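Local atomic coordinates of argininosuccinate lyase (PDB entry 6RXA), a protein that cleaves carbon–nitrogen bonds as an EDDS lyase of the aspartase/fumarase superfamily, and probably also splits argininosuccinate into fumarate and L-arginine. Residues G234-A239 with T311-I316; M122-Q127 with V325-R330; V244-L249 with F300-P305; A191-C196 with A239-V244. The protein carries 2 engineered substitutions. One frame throughout, in Å; residues are numbered along the deposited sequence.

Contact 1: residues G234-A239 with T311-I316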
loop_
_atom_site.group_PDB
_atom_site.type_symbol
_atom_site.label_atom_id
_atom_site.label_comp_id
_atom_site.label_asym_id
_atom_site.label_seq_id
_atom_site.Cartn_x
_atom_site.Cartn_y
_atom_site.Cartn_z
ATOM N N GLY A 234 -13.021 -5.415 -17.291
ATOM C CA GLY A 234 -11.626 -5.811 -17.155
ATOM C C GLY A 234 -10.714 -4.620 -16.909
ATOM O O GLY A 234 -10.746 -3.624 -17.641
ATOM N N TRP A 235 -9.866 -4.741 -15.891
ATOM C CA TRP A 235 -8.980 -3.667 -15.461
ATOM C C TRP A 235 -7.654 -4.234 -14.975
ATOM O O TRP A 235 -6.810 -3.472 -14.481
ATOM C CB TRP A 235 -9.647 -2.898 -14.321
ATOM C CG TRP A 235 -9.273 -1.443 -14.184
ATOM C CD1 TRP A 235 -8.564 -0.870 -13.184
ATOM C CD2 TRP A 235 -9.672 -0.381 -15.053
ATOM N NE1 TRP A 235 -8.477 0.494 -13.379
ATOM C CE2 TRP A 235 -9.149 0.816 -14.525
ATOM C CE3 TRP A 235 -10.404 -0.332 -16.239
ATOM C CZ2 TRP A 235 -9.321 2.047 -15.150
ATOM C CZ3 TRP A 235 -10.594 0.894 -16.851
ATOM C CH2 TRP A 235 -10.049 2.066 -16.308
ATOM N N ASP A 236 -7.443 -5.550 -15.085
ATOM C CA ASP A 236 -6.256 -6.129 -14.469
ATOM C C ASP A 236 -4.989 -5.643 -15.161
ATOM O O ASP A 236 -3.930 -5.585 -14.531
ATOM C CB ASP A 236 -6.302 -7.655 -14.519
ATOM C CG ASP A 236 -7.296 -8.267 -13.552
ATOM O OD1 ASP A 236 -8.024 -7.529 -12.853
ATOM O OD2 ASP A 236 -7.293 -9.524 -13.481
ATOM N N HIS A 237 -5.079 -5.330 -16.465
ATOM C CA HIS A 237 -3.946 -4.785 -17.210
ATOM C C HIS A 237 -3.505 -3.437 -16.662
ATOM O O HIS A 237 -2.316 -3.094 -16.749
ATOM C CB HIS A 237 -4.313 -4.665 -18.694
ATOM C CG HIS A 237 -5.528 -3.827 -18.959
ATOM N ND1 HIS A 237 -6.792 -4.217 -18.572
ATOM C CD2 HIS A 237 -5.676 -2.630 -19.579
ATOM C CE1 HIS A 237 -7.665 -3.293 -18.931
ATOM N NE2 HIS A 237 -7.017 -2.325 -19.558
ATOM N N VAL A 238 -4.433 -2.655 -16.107
ATOM C CA VAL A 238 -4.074 -1.372 -15.506
ATOM C C VAL A 238 -3.300 -1.597 -14.212
ATOM O O VAL A 238 -2.255 -0.977 -13.967
ATOM C CB VAL A 238 -5.339 -0.517 -15.297
ATOM C CG1 VAL A 238 -5.001 0.843 -14.740
ATOM C CG2 VAL A 238 -6.106 -0.382 -16.617
ATOM N N ALA A 239 -3.803 -2.501 -13.366
ATOM C CA ALA A 239 -3.074 -2.891 -12.166
ATOM C C ALA A 239 -1.704 -3.455 -12.516
ATOM O O ALA A 239 -0.705 -3.126 -11.860
ATOM C CB ALA A 239 -3.887 -3.919 -11.379
ATOM N N THR A 311 -6.853 -1.444 -4.658
ATOM C CA THR A 311 -7.920 -1.193 -3.689
ATOM C C THR A 311 -9.259 -1.044 -4.402
ATOM O O THR A 311 -10.276 -1.600 -3.976
ATOM C CB THR A 311 -7.617 0.055 -2.868
ATOM O OG1 THR A 311 -6.480 -0.199 -2.033
ATOM C CG2 THR A 311 -8.777 0.426 -1.982
ATOM N N SER A 312 -9.279 -0.270 -5.490
ATOM C CA SER A 312 -10.536 -0.026 -6.193
ATOM C C SER A 312 -11.111 -1.320 -6.766
ATOM O O SER A 312 -12.333 -1.514 -6.753
ATOM C CB SER A 312 -10.364 1.066 -7.265
ATOM O OG SER A 312 -9.725 0.607 -8.439
ATOM N N LEU A 313 -10.256 -2.230 -7.254
ATOM C CA LEU A 313 -10.759 -3.483 -7.810
ATOM C C LEU A 313 -11.267 -4.401 -6.710
ATOM O O LEU A 313 -12.250 -5.116 -6.906
ATOM C CB LEU A 313 -9.675 -4.162 -8.639
ATOM C CG LEU A 313 -9.229 -3.385 -9.888
ATOM C CD1 LEU A 313 -8.194 -4.176 -10.670
ATOM C CD2 LEU A 313 -10.434 -3.035 -10.749
ATOM N N ASN A 314 -10.630 -4.369 -5.546
ATOM C CA ASN A 314 -11.108 -5.129 -4.402
ATOM C C ASN A 314 -12.399 -4.585 -3.815
ATOM O O ASN A 314 -12.982 -5.236 -2.944
ATOM C CB ASN A 314 -10.025 -5.113 -3.320
ATOM C CG ASN A 314 -9.007 -6.187 -3.524
ATOM O OD1 ASN A 314 -9.359 -7.347 -3.745
ATOM N ND2 ASN A 314 -7.730 -5.832 -3.429
ATOM N N ALA A 315 -12.874 -3.431 -4.259
ATOM C CA ALA A 315 -13.993 -2.754 -3.621
ATOM C C ALA A 315 -15.315 -2.895 -4.373
ATOM O O ALA A 315 -16.350 -2.437 -3.868
ATOM C CB ALA A 315 -13.684 -1.258 -3.468
ATOM N N ILE A 316 -15.303 -3.484 -5.571
ATOM C CA ILE A 316 -16.456 -3.487 -6.466
ATOM C C ILE A 316 -16.861 -4.905 -6.858
ATOM O O ILE A 316 -16.343 -5.884 -6.311
ATOM C CB ILE A 316 -16.180 -2.604 -7.705
ATOM C CG1 ILE A 316 -14.980 -3.129 -8.497
ATOM C CG2 ILE A 316 -15.936 -1.154 -7.255
ATOM C CD1 ILE A 316 -14.836 -2.558 -9.895
#
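The indole of W235 carries V238 CG2 over the centre of one face, while L313 reaches the ring obliquely. The same V238 methyl also covers a face of H237, toward the rim, with G234 O in plane at the edge of that imidazole. The L313 CD2 methyl sits 3.7 Å from W235 CB and 3.8 Å from W235 CD1. NE1 of W235 donates to V325 O; separately, R324 makes a cation-pi contact with the indole. With CG anti to the backbone N (chi1 -151°), the CB and CD1 corner of W235 lies beside L313, whose side chain crosses it at about a right angle.

The two methyls of L313 divide the work. While CD2 serves the tryptophan, L313 CD1 approaches D236 OD1 at 4.0 Å and A239 CB at 4.4 Å, so that one leucine spans the N-cap residue and the first turn of helix 236-262. Shortening L313 to an alanine would probably open a gap beside W235 CB and take away the methyl that touches both D236 and A239.

No hydrogen bond crosses this interface. Fit between apolar groups holds the helix start here; the carboxylate of D236 gains only a methyl from L313, a sodium ion lies about 4 Å from its side chain, too far to count as a ligand, and OD2 makes a long, weak ion pair with R185 of the second subunit.

Contact 2: residues M122-Q127 with V325-R330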
loop_
_atom_site.group_PDB
_atom_site.type_symbol
_atom_site.label_atom_id
_atom_site.label_comp_id
_atom_site.label_asym_id
_atom_site.label_seq_id
_atom_site.Cartn_x
_atom_site.Cartn_y
_atom_site.Cartn_z
ATOM N N MET A 122 -5.305 2.264 -25.605
ATOM C CA MET A 122 -4.444 2.837 -26.635
ATOM C C MET A 122 -3.426 3.797 -26.031
ATOM O O MET A 122 -2.260 3.826 -26.450
ATOM C CB MET A 122 -5.298 3.550 -27.677
ATOM C CG MET A 122 -6.165 2.618 -28.493
ATOM S SD MET A 122 -7.155 3.496 -29.728
ATOM C CE MET A 122 -5.938 3.836 -30.978
ATOM N N PHE A 123 -3.850 4.589 -25.050
ATOM C CA PHE A 123 -2.926 5.456 -24.331
ATOM C C PHE A 123 -1.856 4.639 -23.617
ATOM O O PHE A 123 -0.660 4.902 -23.781
ATOM C CB PHE A 123 -3.699 6.321 -23.331
ATOM C CG PHE A 123 -2.823 7.007 -22.331
ATOM C CD1 PHE A 123 -1.954 8.003 -22.730
ATOM C CD2 PHE A 123 -2.863 6.645 -20.998
ATOM C CE1 PHE A 123 -1.124 8.615 -21.809
ATOM C CE2 PHE A 123 -2.040 7.271 -20.069
ATOM C CZ PHE A 123 -1.181 8.252 -20.482
ATOM N N LEU A 124 -2.264 3.638 -22.827
ATOM C CA LEU A 124 -1.291 2.832 -22.093
ATOM C C LEU A 124 -0.363 2.087 -23.044
ATOM O O LEU A 124 0.831 1.921 -22.757
ATOM C CB LEU A 124 -1.972 1.855 -21.136
ATOM C CG LEU A 124 -2.739 2.500 -19.988
ATOM C CD1 LEU A 124 -3.421 1.442 -19.122
ATOM C CD2 LEU A 124 -1.838 3.400 -19.140
ATOM N N ARG A 125 -0.902 1.624 -24.183
ATOM C CA ARG A 125 -0.100 0.914 -25.178
ATOM C C ARG A 125 1.029 1.801 -25.692
ATOM O O ARG A 125 2.192 1.382 -25.729
ATOM C CB ARG A 125 -1.023 0.466 -26.316
ATOM C CG ARG A 125 -0.356 -0.247 -27.462
ATOM C CD ARG A 125 -1.390 -0.683 -28.506
ATOM N NE ARG A 125 -1.947 0.461 -29.221
ATOM C CZ ARG A 125 -2.929 0.380 -30.115
ATOM N NH1 ARG A 125 -3.497 -0.789 -30.391
ATOM N NH2 ARG A 125 -3.334 1.472 -30.735
ATOM N N ASP A 126 0.711 3.039 -26.080
ATOM C CA ASP A 126 1.761 3.953 -26.524
ATOM C C ASP A 126 2.741 4.237 -25.391
ATOM O O ASP A 126 3.958 4.291 -25.613
ATOM C CB ASP A 126 1.156 5.253 -27.051
ATOM C CG ASP A 126 0.861 5.210 -28.562
ATOM O OD1 ASP A 126 1.228 4.244 -29.262
ATOM O OD2 ASP A 126 0.241 6.168 -29.060
ATOM N N GLN A 127 2.236 4.400 -24.162
ATOM C CA GLN A 127 3.124 4.685 -23.038
ATOM C C GLN A 127 3.983 3.479 -22.684
ATOM O O GLN A 127 5.107 3.637 -22.194
ATOM C CB GLN A 127 2.313 5.145 -21.834
ATOM C CG GLN A 127 1.668 6.511 -22.042
ATOM C CD GLN A 127 2.670 7.613 -22.304
ATOM O OE1 GLN A 127 3.536 7.892 -21.481
ATOM N NE2 GLN A 127 2.557 8.252 -23.463
ATOM N N VAL A 325 -9.797 3.235 -9.987
ATOM C CA VAL A 325 -8.664 4.155 -10.064
ATOM C C VAL A 325 -7.845 3.853 -11.312
ATOM O O VAL A 325 -7.702 2.691 -11.729
ATOM C CB VAL A 325 -7.841 4.067 -8.763
ATOM C CG1 VAL A 325 -6.550 4.863 -8.837
ATOM C CG2 VAL A 325 -8.693 4.563 -7.591
ATOM N N GLU A 326 -7.318 4.914 -11.914
ATOM C CA GLU A 326 -6.617 4.857 -13.184
ATOM C C GLU A 326 -5.113 4.997 -12.975
ATOM O O GLU A 326 -4.642 5.472 -11.933
ATOM C CB GLU A 326 -7.114 5.985 -14.098
ATOM C CG GLU A 326 -8.572 5.821 -14.528
ATOM C CD GLU A 326 -9.359 7.131 -14.555
ATOM O OE1 GLU A 326 -9.170 7.985 -13.662
ATOM O OE2 GLU A 326 -10.177 7.306 -15.475
ATOM N N LEU A 327 -4.353 4.588 -13.995
ATOM C CA LEU A 327 -2.933 4.902 -14.081
ATOM C C LEU A 327 -2.788 6.182 -14.899
ATOM O O LEU A 327 -3.174 6.214 -16.074
ATOM C CB LEU A 327 -2.154 3.775 -14.746
ATOM C CG LEU A 327 -0.639 3.970 -14.819
ATOM C CD1 LEU A 327 -0.007 4.215 -13.447
ATOM C CD2 LEU A 327 0.016 2.748 -15.509
ATOM N N GLU A 328 -2.273 7.225 -14.280
ATOM C CA GLU A 328 -2.350 8.558 -14.862
ATOM C C GLU A 328 -1.062 8.972 -15.547
ATOM O O GLU A 328 0.033 8.493 -15.226
ATOM C CB GLU A 328 -2.699 9.564 -13.767
ATOM C CG GLU A 328 -3.978 9.163 -13.043
ATOM C CD GLU A 328 -4.745 10.323 -12.478
ATOM O OE1 GLU A 328 -5.036 10.307 -11.264
ATOM O OE2 GLU A 328 -5.062 11.245 -13.251
ATOM N N PRO A 329 -1.166 9.887 -16.504
ATOM C CA PRO A 329 0.025 10.315 -17.249
ATOM C C PRO A 329 1.177 10.770 -16.371
ATOM O O PRO A 329 2.339 10.442 -16.659
ATOM C CB PRO A 329 -0.516 11.450 -18.135
ATOM C CG PRO A 329 -1.951 11.100 -18.344
ATOM C CD PRO A 329 -2.409 10.482 -17.043
ATOM N N ARG A 330 0.905 11.535 -15.314
ATOM C CA ARG A 330 1.998 12.061 -14.505
ATOM C C ARG A 330 2.822 10.943 -13.875
ATOM O O ARG A 330 4.028 11.107 -13.684
ATOM C CB ARG A 330 1.490 13.031 -13.441
ATOM C CG ARG A 330 0.536 12.473 -12.413
ATOM C CD ARG A 330 0.060 13.597 -11.477
ATOM N NE ARG A 330 -0.635 14.666 -12.203
ATOM C CZ ARG A 330 -0.085 15.827 -12.568
ATOM N NH1 ARG A 330 1.183 16.113 -12.275
ATOM N NH2 ARG A 330 -0.812 16.713 -13.232
#
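F123 drives the tip of its ring against P329, with F123 CZ 3.6 Å from P329 CG, and this is the tight part of the contact. The approach is oblique to the phenyl plane, and the two side chains cross at about a right angle. F123 CG stands anti to its own backbone N (chi1 167°), which carries the ring off helix 112-147 toward the proline. Q127 CG, one turn further along the same helix, lies 3.5 Å above the plane of the F123 phenyl on one face, toward the rim, while L327 O comes in at the rim of the ring, 4.3 Å from F123 CE2. A38 of helix 35-56 touches both F123 and P329.

The second point of touch is looser: L124 CD2 meets L327 CD2 at 4.1 Å, methyl to methyl. These leucines gain further packing from V238 and H241 of helix 236-262 and from I332, so the apolar layer continues beyond the pair.

Toward the partly exposed side the character changes. E326 and R330 look away from helix 112-147, E326, in one of its two modelled conformers, toward K297 of the fourth subunit and R330 in a salt bridge to D29.

E328 is the N-cap of helix 329-348, and P329 follows in its first turn, a position that suits a residue without an N-H. The contact thus seats the start of one long helix against the flank of another, within the elongated helical bundle that marks the aspartase/fumarase superfamily.

Contact 3: residues V244-L249 with F300-P305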
loop_
_atom_site.group_PDB
_atom_site.type_symbol
_atom_site.label_atom_id
_atom_site.label_comp_id
_atom_site.label_asym_id
_atom_site.label_seq_id
_atom_site.Cartn_x
_atom_site.Cartn_y
_atom_site.Cartn_z
ATOM N N VAL A 244 4.334 -3.392 -12.817
ATOM C CA VAL A 244 5.635 -3.519 -13.467
ATOM C C VAL A 244 6.414 -2.215 -13.298
ATOM O O VAL A 244 7.623 -2.224 -13.029
ATOM C CB VAL A 244 5.530 -3.967 -14.936
ATOM C CG1 VAL A 244 6.945 -4.183 -15.492
ATOM C CG2 VAL A 244 4.722 -5.244 -15.049
ATOM N N ASN A 245 5.722 -1.076 -13.403
ATOM C CA ASN A 245 6.379 0.202 -13.141
ATOM C C ASN A 245 6.987 0.214 -11.741
ATOM O O ASN A 245 8.133 0.637 -11.548
ATOM C CB ASN A 245 5.386 1.354 -13.269
ATOM C CG ASN A 245 5.010 1.692 -14.697
ATOM O OD1 ASN A 245 5.449 1.061 -15.669
ATOM N ND2 ASN A 245 4.161 2.712 -14.829
ATOM N N ALA A 246 6.225 -0.230 -10.739
ATOM C CA ALA A 246 6.714 -0.172 -9.368
ATOM C C ALA A 246 7.911 -1.096 -9.157
ATOM O O ALA A 246 8.879 -0.727 -8.484
ATOM C CB ALA A 246 5.615 -0.515 -8.372
ATOM N N VAL A 247 7.843 -2.328 -9.672
ATOM C CA VAL A 247 8.953 -3.257 -9.428
ATOM C C VAL A 247 10.203 -2.846 -10.203
ATOM O O VAL A 247 11.317 -2.861 -9.663
ATOM C CB VAL A 247 8.551 -4.734 -9.635
ATOM C CG1 VAL A 247 8.471 -5.100 -11.106
ATOM C CG2 VAL A 247 9.553 -5.646 -8.901
ATOM N N PHE A 248 10.039 -2.457 -11.475
ATOM C CA PHE A 248 11.145 -1.907 -12.244
ATOM C C PHE A 248 11.779 -0.722 -11.519
ATOM O O PHE A 248 13.003 -0.651 -11.352
ATOM C CB PHE A 248 10.670 -1.495 -13.647
ATOM C CG PHE A 248 11.585 -0.500 -14.293
ATOM C CD1 PHE A 248 12.869 -0.860 -14.656
ATOM C CD2 PHE A 248 11.199 0.809 -14.457
ATOM C CE1 PHE A 248 13.739 0.049 -15.182
ATOM C CE2 PHE A 248 12.061 1.732 -14.991
ATOM C CZ PHE A 248 13.334 1.367 -15.364
ATOM N N LEU A 249 10.952 0.213 -11.054
ATOM C CA LEU A 249 11.497 1.390 -10.385
ATOM C C LEU A 249 12.166 1.027 -9.071
ATOM O O LEU A 249 13.086 1.736 -8.649
ATOM C CB LEU A 249 10.430 2.473 -10.205
ATOM C CG LEU A 249 10.120 3.285 -11.478
ATOM C CD1 LEU A 249 8.869 4.118 -11.317
ATOM C CD2 LEU A 249 11.306 4.184 -11.819
ATOM N N PHE A 300 9.405 5.546 -5.148
ATOM C CA PHE A 300 8.510 5.432 -4.001
ATOM C C PHE A 300 7.095 5.834 -4.393
ATOM O O PHE A 300 6.118 5.190 -4.001
ATOM C CB PHE A 300 8.988 6.347 -2.877
ATOM C CG PHE A 300 10.438 6.207 -2.517
ATOM C CD1 PHE A 300 11.124 5.011 -2.668
ATOM C CD2 PHE A 300 11.110 7.297 -1.996
ATOM C CE1 PHE A 300 12.462 4.933 -2.306
ATOM C CE2 PHE A 300 12.423 7.217 -1.630
ATOM C CZ PHE A 300 13.103 6.038 -1.787
ATOM N N ALA A 301 6.964 6.901 -5.177
ATOM C CA ALA A 301 5.640 7.382 -5.534
ATOM C C ALA A 301 4.883 6.371 -6.382
ATOM O O ALA A 301 3.646 6.331 -6.335
ATOM C CB ALA A 301 5.738 8.713 -6.270
ATOM N N ALA A 302 5.598 5.548 -7.155
ATOM C CA ALA A 302 4.967 4.551 -8.013
ATOM C C ALA A 302 4.217 3.492 -7.211
ATOM O O ALA A 302 3.378 2.780 -7.766
ATOM C CB ALA A 302 6.007 3.875 -8.900
ATOM N N MET A 303 4.486 3.378 -5.910
ATOM C CA MET A 303 3.688 2.478 -5.090
ATOM C C MET A 303 2.237 2.933 -5.012
ATOM O O MET A 303 1.330 2.120 -4.782
ATOM C CB MET A 303 4.235 2.493 -3.663
ATOM C CG MET A 303 5.671 2.135 -3.535
ATOM S SD MET A 303 5.881 0.363 -3.407
ATOM C CE MET A 303 5.019 -0.109 -1.875
ATOM N N GLY A 304 1.997 4.228 -5.173
ATOM C CA GLY A 304 0.708 4.809 -4.905
ATOM C C GLY A 304 -0.355 4.376 -5.890
ATOM O O GLY A 304 -1.419 3.892 -5.498
ATOM N N PRO A 305 -0.109 4.563 -7.193
ATOM C CA PRO A 305 -1.101 4.073 -8.172
ATOM C C PRO A 305 -1.369 2.590 -8.031
ATOM O O PRO A 305 -2.525 2.161 -8.140
ATOM C CB PRO A 305 -0.468 4.426 -9.525
ATOM C CG PRO A 305 0.409 5.621 -9.215
ATOM C CD PRO A 305 0.994 5.292 -7.846
#
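A302 sets its single methyl against both A246 and L249, with A302 CB 3.8 Å from L249 CD1 and 4.1 Å from A246 CA. In return, A246 CB lies 4.0 Å from A302 O, and the two alanine CB atoms are 4.4 Å apart. Because both residues are so small, the backbones come close: the CA atoms of A246 and A302 are separated by just 5.2 Å. No hydrogen bond crosses, so contact rests on steric fit alone.

L249 closes one side of this seat. Its CG is anti to the carbonyl carbon (chi1 -78°), and the chain then runs out so that the CD1 methyl meets A302. One turn back, L249 N bonds N245 O at 2.9 Å, an ordinary helical bond that helps keep L249 on the same face as A246.

Two short-range bonds bracket A302: M303 N reaches F300 O at 3.1 Å, and G304 N reaches A301 O. Both span three residues, not the four of a regular alpha-helix, and P305, lacking an N-H, can offer none to A301 O.

Further out, L335 of helix 329-348 touches both N245 and L249, while N245 OD1 bonds Y186 OH of helix 168-193. M303, directed away from helix 236-262, packs on L310 of the second subunit and V307 of the fourth. The junction of helices 290-301 and 303-314 is therefore lodged between helix 236-262 of its own chain and helices of two neighbouring subunits.

Contact 4: residues A191-C196 with A239-V244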
loop_
_atom_site.group_PDB
_atom_site.type_symbol
_atom_site.label_atom_id
_atom_site.label_comp_id
_atom_site.label_asym_id
_atom_site.label_seq_id
_atom_site.Cartn_x
_atom_site.Cartn_y
_atom_site.Cartn_z
ATOM N N ALA A 191 1.065 -7.708 -24.401
ATOM C CA ALA A 191 0.157 -8.607 -25.104
ATOM C C ALA A 191 -1.255 -8.559 -24.529
ATOM O O ALA A 191 -2.225 -8.839 -25.254
ATOM C CB ALA A 191 0.696 -10.040 -25.058
ATOM N N ARG A 192 -1.377 -8.253 -23.231
ATOM C CA ARG A 192 -2.686 -8.113 -22.602
ATOM C C ARG A 192 -3.272 -6.715 -22.796
ATOM O O ARG A 192 -4.498 -6.579 -22.885
ATOM C CB ARG A 192 -2.625 -8.487 -21.120
ATOM C CG ARG A 192 -2.645 -9.999 -20.882
ATOM C CD ARG A 192 -2.564 -10.371 -19.386
ATOM N NE ARG A 192 -1.246 -10.155 -18.802
ATOM C CZ ARG A 192 -0.235 -11.015 -18.904
ATOM N NH1 ARG A 192 -0.387 -12.149 -19.579
ATOM N NH2 ARG A 192 0.926 -10.744 -18.340
ATOM N N ILE A 193 -2.434 -5.672 -22.847
ATOM C CA ILE A 193 -2.934 -4.320 -23.103
ATOM C C ILE A 193 -3.454 -4.212 -24.528
ATOM O O ILE A 193 -4.474 -3.563 -24.782
ATOM C CB ILE A 193 -1.834 -3.276 -22.829
ATOM C CG1 ILE A 193 -1.617 -3.113 -21.328
ATOM C CG2 ILE A 193 -2.199 -1.924 -23.443
ATOM C CD1 ILE A 193 -0.575 -2.120 -20.939
ATOM N N ASN A 194 -2.768 -4.846 -25.473
ATOM C CA ASN A 194 -3.051 -4.650 -26.894
ATOM C C ASN A 194 -4.140 -5.590 -27.405
ATOM O O ASN A 194 -3.991 -6.273 -28.421
ATOM C CB ASN A 194 -1.779 -4.789 -27.714
ATOM C CG ASN A 194 -1.936 -4.185 -29.089
ATOM O OD1 ASN A 194 -2.779 -3.311 -29.283
ATOM N ND2 ASN A 194 -1.137 -4.638 -30.041
ATOM N N LEU A 195 -5.261 -5.581 -26.698
ATOM C CA LEU A 195 -6.472 -6.314 -27.046
ATOM C C LEU A 195 -7.632 -5.329 -27.071
ATOM O O LEU A 195 -7.737 -4.468 -26.197
ATOM C CB LEU A 195 -6.746 -7.395 -25.993
ATOM C CG LEU A 195 -5.681 -8.476 -25.852
ATOM C CD1 LEU A 195 -6.007 -9.367 -24.665
ATOM C CD2 LEU A 195 -5.601 -9.297 -27.118
ATOM N N CYS A 196 -8.496 -5.449 -28.081
ATOM C CA CYS A 196 -9.530 -4.449 -28.318
ATOM C C CYS A 196 -10.854 -4.838 -27.660
ATOM O O CYS A 196 -11.395 -5.910 -27.987
ATOM C CB CYS A 196 -9.746 -4.285 -29.808
ATOM S SG CYS A 196 -10.829 -2.903 -30.179
ATOM N N ALA A 239 -3.803 -2.501 -13.366
ATOM C CA ALA A 239 -3.074 -2.891 -12.166
ATOM C C ALA A 239 -1.704 -3.455 -12.516
ATOM O O ALA A 239 -0.705 -3.126 -11.860
ATOM C CB ALA A 239 -3.887 -3.919 -11.379
ATOM N N GLU A 240 -1.632 -4.291 -13.560
ATOM C CA GLU A 240 -0.364 -4.909 -13.928
ATOM C C GLU A 240 0.633 -3.878 -14.446
ATOM O O GLU A 240 1.825 -3.958 -14.132
ATOM C CB GLU A 240 -0.583 -6.027 -14.943
ATOM C CG GLU A 240 0.668 -6.797 -15.276
ATOM C CD GLU A 240 0.452 -7.873 -16.320
ATOM O OE1 GLU A 240 -0.697 -8.166 -16.675
ATOM O OE2 GLU A 240 1.450 -8.436 -16.792
ATOM N N HIS A 241 0.169 -2.903 -15.222
ATOM C CA HIS A 241 1.047 -1.822 -15.673
ATOM C C HIS A 241 1.610 -1.049 -14.480
ATOM O O HIS A 241 2.821 -0.786 -14.405
ATOM C CB HIS A 241 0.244 -0.935 -16.627
ATOM C CG HIS A 241 1.073 -0.009 -17.448
ATOM N ND1 HIS A 241 0.606 0.555 -18.616
ATOM C CD2 HIS A 241 2.327 0.470 -17.270
ATOM C CE1 HIS A 241 1.542 1.337 -19.126
ATOM N NE2 HIS A 241 2.595 1.306 -18.328
ATOM N N ALA A 242 0.761 -0.733 -13.508
ATOM C CA ALA A 242 1.227 -0.073 -12.296
ATOM C C ALA A 242 2.242 -0.933 -11.551
ATOM O O ALA A 242 3.244 -0.415 -11.025
ATOM C CB ALA A 242 0.040 0.264 -11.393
ATOM N N PHE A 243 2.012 -2.247 -11.494
ATOM C CA PHE A 243 2.954 -3.109 -10.799
ATOM C C PHE A 243 4.313 -3.162 -11.496
ATOM O O PHE A 243 5.362 -3.073 -10.840
ATOM C CB PHE A 243 2.448 -4.537 -10.650
ATOM C CG PHE A 243 3.537 -5.454 -10.202
ATOM C CD1 PHE A 243 4.026 -5.375 -8.898
ATOM C CD2 PHE A 243 4.133 -6.330 -11.078
ATOM C CE1 PHE A 243 5.058 -6.166 -8.486
ATOM C CE2 PHE A 243 5.175 -7.138 -10.660
ATOM C CZ PHE A 243 5.649 -7.042 -9.361
ATOM N N VAL A 244 4.334 -3.392 -12.817
ATOM C CA VAL A 244 5.635 -3.519 -13.467
ATOM C C VAL A 244 6.414 -2.215 -13.298
ATOM O O VAL A 244 7.623 -2.224 -13.029
ATOM C CB VAL A 244 5.530 -3.967 -14.936
ATOM C CG1 VAL A 244 6.945 -4.183 -15.492
ATOM C CG2 VAL A 244 4.722 -5.244 -15.049
#
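R192 and E240 form a buried, side-on salt bridge in which NE and NH2 of the guanidinium each take one carboxylate oxygen. R192 NH2 to E240 OE2 is the shorter arm, 2.8 Å and nearly straight at 173°; R192 NE to E240 OE1 measures 3.0 Å. Both oxygens use their syn lone pairs and the two planes lie 21° apart, so the groups meet edge to edge. E240 reaches across in an extended form, its CG anti to the backbone N (chi1 -175°), whereas R192 bends at chi3 to present its NE side.

The second subunit extends the network: its R185 NE bonds E240 OE1, and its E188 OE2 pairs with R192 NH1. Replacing R192 by a leucine would probably leave E240 OE2 without its mate, E188 of the second subunit short of a positive partner, and the carboxylate freer to turn.

Beside the bridge, I193 CD1 rests 3.7 Å from H241 ND1, oblique to the imidazole. This nitrogen is buried with no polar partner in the model, a cost the methyl cannot repay. Charge pairing thus bears the polar side of the contact, joining helices 168-193 and 236-262 and tying both to a neighbouring subunit.

Overall arrangement
Contacts 1, 4 and 3 follow one another along helix 236-262, with contact 1 at its start, contact 4 sharing A239 with it, and contact 3 sharing V244 with contact 4. Contact 2 joins helix 112-147 to the start of helix 329-348 and spans the longest stretch of chain, enclosing the other three. The centres are 10 to 16 Å apart. Contact 2 meets contact 1 through W235 and S312 at V325, contact 3 through L327 on P305, and contact 4 through R125 at N194. Together they join six helices of the subunit. Contacts 1 and 3 touch both the second and fourth subunits, and contact 1 also the third, so packing within the chain probably bears on tetramer assembly.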